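Local coordinates for protein 4-phosphoerythronate dehydrogenase (Lactobacillus jensenii, PDB 4PRK) that probably catalyses the NAD-dependent interconversion of pyruvate and D-lactate, as a D-lactate dehydrogenase of the D-isomer-specific 2-hydroxyacid dehydrogenase family, at residues K147-I152 with A170-Y175. Numbering follows the deposited sequence.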
loop_
_atom_site.group_PDB
_atom_site.type_symbol
_atom_site.label_atom_id
_atom_site.label_comp_id
_atom_site.label_asym_id
_atom_site.label_seq_id
_atom_site.Cartn_x
_atom_site.Cartn_y
_atom_site.Cartn_z
ATOM N N LYS A 147 -1.198 13.696 -8.453
ATOM C CA LYS A 147 -2.365 13.750 -9.317
ATOM C C LYS A 147 -3.595 13.397 -8.534
ATOM O O LYS A 147 -3.513 12.671 -7.516
ATOM C CB LYS A 147 -2.154 12.744 -10.451
ATOM C CG LYS A 147 -1.051 13.137 -11.418
ATOM C CD LYS A 147 -1.632 13.406 -12.786
ATOM C CE LYS A 147 -0.641 13.901 -13.821
ATOM N NZ LYS A 147 -0.784 15.367 -13.930
ATOM N N THR A 148 -4.743 13.832 -9.046
ATOM C CA THR A 148 -6.045 13.445 -8.570
ATOM C C THR A 148 -6.677 12.539 -9.614
ATOM O O THR A 148 -6.702 12.842 -10.816
ATOM C CB THR A 148 -6.963 14.674 -8.388
ATOM O OG1 THR A 148 -6.495 15.468 -7.300
ATOM C CG2 THR A 148 -8.362 14.254 -8.050
ATOM N N ILE A 149 -7.240 11.434 -9.137
ATOM C CA ILE A 149 -7.864 10.463 -9.980
ATOM C C ILE A 149 -9.325 10.660 -9.746
ATOM O O ILE A 149 -9.761 10.879 -8.598
ATOM C CB ILE A 149 -7.552 9.026 -9.521
ATOM C CG1 ILE A 149 -6.055 8.843 -9.223
ATOM C CG2 ILE A 149 -8.117 8.053 -10.501
ATOM C CD1 ILE A 149 -5.105 8.922 -10.431
ATOM N N GLY A 150 -10.096 10.588 -10.822
ATOM C CA GLY A 150 -11.537 10.739 -10.734
ATOM C C GLY A 150 -12.221 9.591 -11.394
ATOM O O GLY A 150 -11.980 9.272 -12.581
ATOM N N LEU A 151 -13.021 8.921 -10.617
ATOM C CA LEU A 151 -13.721 7.730 -11.083
ATOM C C LEU A 151 -15.216 8.031 -11.284
ATOM O O LEU A 151 -15.847 8.542 -10.374
ATOM C CB LEU A 151 -13.577 6.605 -10.048
ATOM C CG LEU A 151 -12.172 6.174 -9.619
ATOM C CD1 LEU A 151 -12.358 4.942 -8.723
ATOM C CD2 LEU A 151 -11.363 5.771 -10.803
ATOM N N ILE A 152 -15.785 7.682 -12.440
ATOM C CA ILE A 152 -17.228 7.881 -12.664
ATOM C C ILE A 152 -17.878 6.535 -12.571
ATOM O O ILE A 152 -17.782 5.743 -13.490
ATOM C CB ILE A 152 -17.541 8.471 -14.042
ATOM C CG1 ILE A 152 -16.737 9.754 -14.283
ATOM C CG2 ILE A 152 -19.038 8.792 -14.123
ATOM C CD1 ILE A 152 -16.901 10.767 -13.178
ATOM N N ALA A 170 -1.638 8.700 -4.953
ATOM C CA ALA A 170 -2.583 9.620 -5.575
ATOM C C ALA A 170 -3.790 9.905 -4.702
ATOM O O ALA A 170 -4.197 9.070 -3.911
ATOM C CB ALA A 170 -3.062 9.085 -6.909
ATOM N N LYS A 171 -4.412 11.064 -4.898
ATOM C CA LYS A 171 -5.709 11.312 -4.302
ATOM C C LYS A 171 -6.790 10.810 -5.251
ATOM O O LYS A 171 -6.791 11.172 -6.425
ATOM C CB LYS A 171 -5.901 12.813 -4.020
ATOM C CG LYS A 171 -7.260 13.124 -3.414
ATOM C CD LYS A 171 -7.686 14.535 -3.706
ATOM C CE LYS A 171 -7.618 15.461 -2.514
ATOM N NZ LYS A 171 -8.714 16.474 -2.673
ATOM N N VAL A 172 -7.723 9.999 -4.767
ATOM C CA VAL A 172 -8.746 9.427 -5.606
ATOM C C VAL A 172 -10.140 9.892 -5.159
ATOM O O VAL A 172 -10.506 9.736 -4.003
ATOM C CB VAL A 172 -8.723 7.887 -5.557
ATOM C CG1 VAL A 172 -9.807 7.281 -6.471
ATOM C CG2 VAL A 172 -7.369 7.387 -5.933
ATOM N N LEU A 173 -10.905 10.415 -6.111
ATOM C CA LEU A 173 -12.274 10.835 -5.924
ATOM C C LEU A 173 -13.139 9.959 -6.782
ATOM O O LEU A 173 -12.714 9.540 -7.857
ATOM C CB LEU A 173 -12.481 12.280 -6.418
ATOM C CG LEU A 173 -11.704 13.414 -5.758
ATOM C CD1 LEU A 173 -11.857 14.712 -6.488
ATOM C CD2 LEU A 173 -12.159 13.575 -4.304
ATOM N N ALA A 174 -14.360 9.698 -6.330
ATOM C CA ALA A 174 -15.288 8.921 -7.128
ATOM C C ALA A 174 -16.717 9.440 -7.030
ATOM O O ALA A 174 -17.160 9.798 -5.945
ATOM C CB ALA A 174 -15.244 7.465 -6.666
ATOM N N TYR A 175 -17.425 9.458 -8.160
ATOM C CA TYR A 175 -18.853 9.726 -8.209
ATOM C C TYR A 175 -19.566 8.401 -8.256
ATOM O O TYR A 175 -19.201 7.534 -9.025
ATOM C CB TYR A 175 -19.272 10.559 -9.444
ATOM C CG TYR A 175 -20.814 10.640 -9.530
ATOM C CD1 TYR A 175 -21.532 11.295 -8.540
ATOM C CD2 TYR A 175 -21.524 10.000 -10.527
ATOM C CE1 TYR A 175 -22.897 11.339 -8.566
ATOM C CE2 TYR A 175 -22.890 10.073 -10.571
ATOM C CZ TYR A 175 -23.564 10.753 -9.583
ATOM O OH TYR A 175 -24.945 10.818 -9.556
#
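Ile149 O is gripped by two groups of the neighbouring strand: Leu173 N reaches it at 2.8 Å in a nearly straight bond (175° at the hydrogen), with the donor tilted somewhat out of the carbonyl plane, and Val172 CA adds a CA-H...O contact. Leu173 O likewise receives Leu151 N, in a less straight bond, and a CA-H...O contact from Gly150. On either side the ladder continues through Ile149 N to Lys171 O and Tyr175 N to Leu151 O, while the bond from Lys171 N to Lys147 O, at 3.2 Å, is longer. This is the parallel pairing of strands 148-152 and 171-175, whose directions differ by 20°. With helix 155-167 they form the right-handed beta-alpha-beta unit that opens the Rossmann fold of the NAD-binding domain, and a probable Rossmann-type GxGxxG turn follows the first strand. On the face beneath that helix, Val172 spreads its two methyls against the neighbouring strand: CG1, anti to the backbone N (chi1 -179°), meets Leu151 CG at 4.1 Å, and CG2 lies 3.8 Å from Ile149 CG1. Ala162 packs on both Val172 and Leu151. Shortened to an alanine here, the residue would lose both methyls and would probably leave a gap beside Ile149 CG1 and Leu151 CG, below Ala162. Ala170 CB meets Ile149 CG1, and Ala174 CB sits 3.9 Å from Leu151 CB. Across the other face, the side chains of Thr148 and Leu173 cross at an angle, CG2 of the threonine 3.9 Å from CD1 of the leucine, and the Thr148 side chain lies alongside that of Lys171, pointing the same way, with OG1 near Lys171 CD.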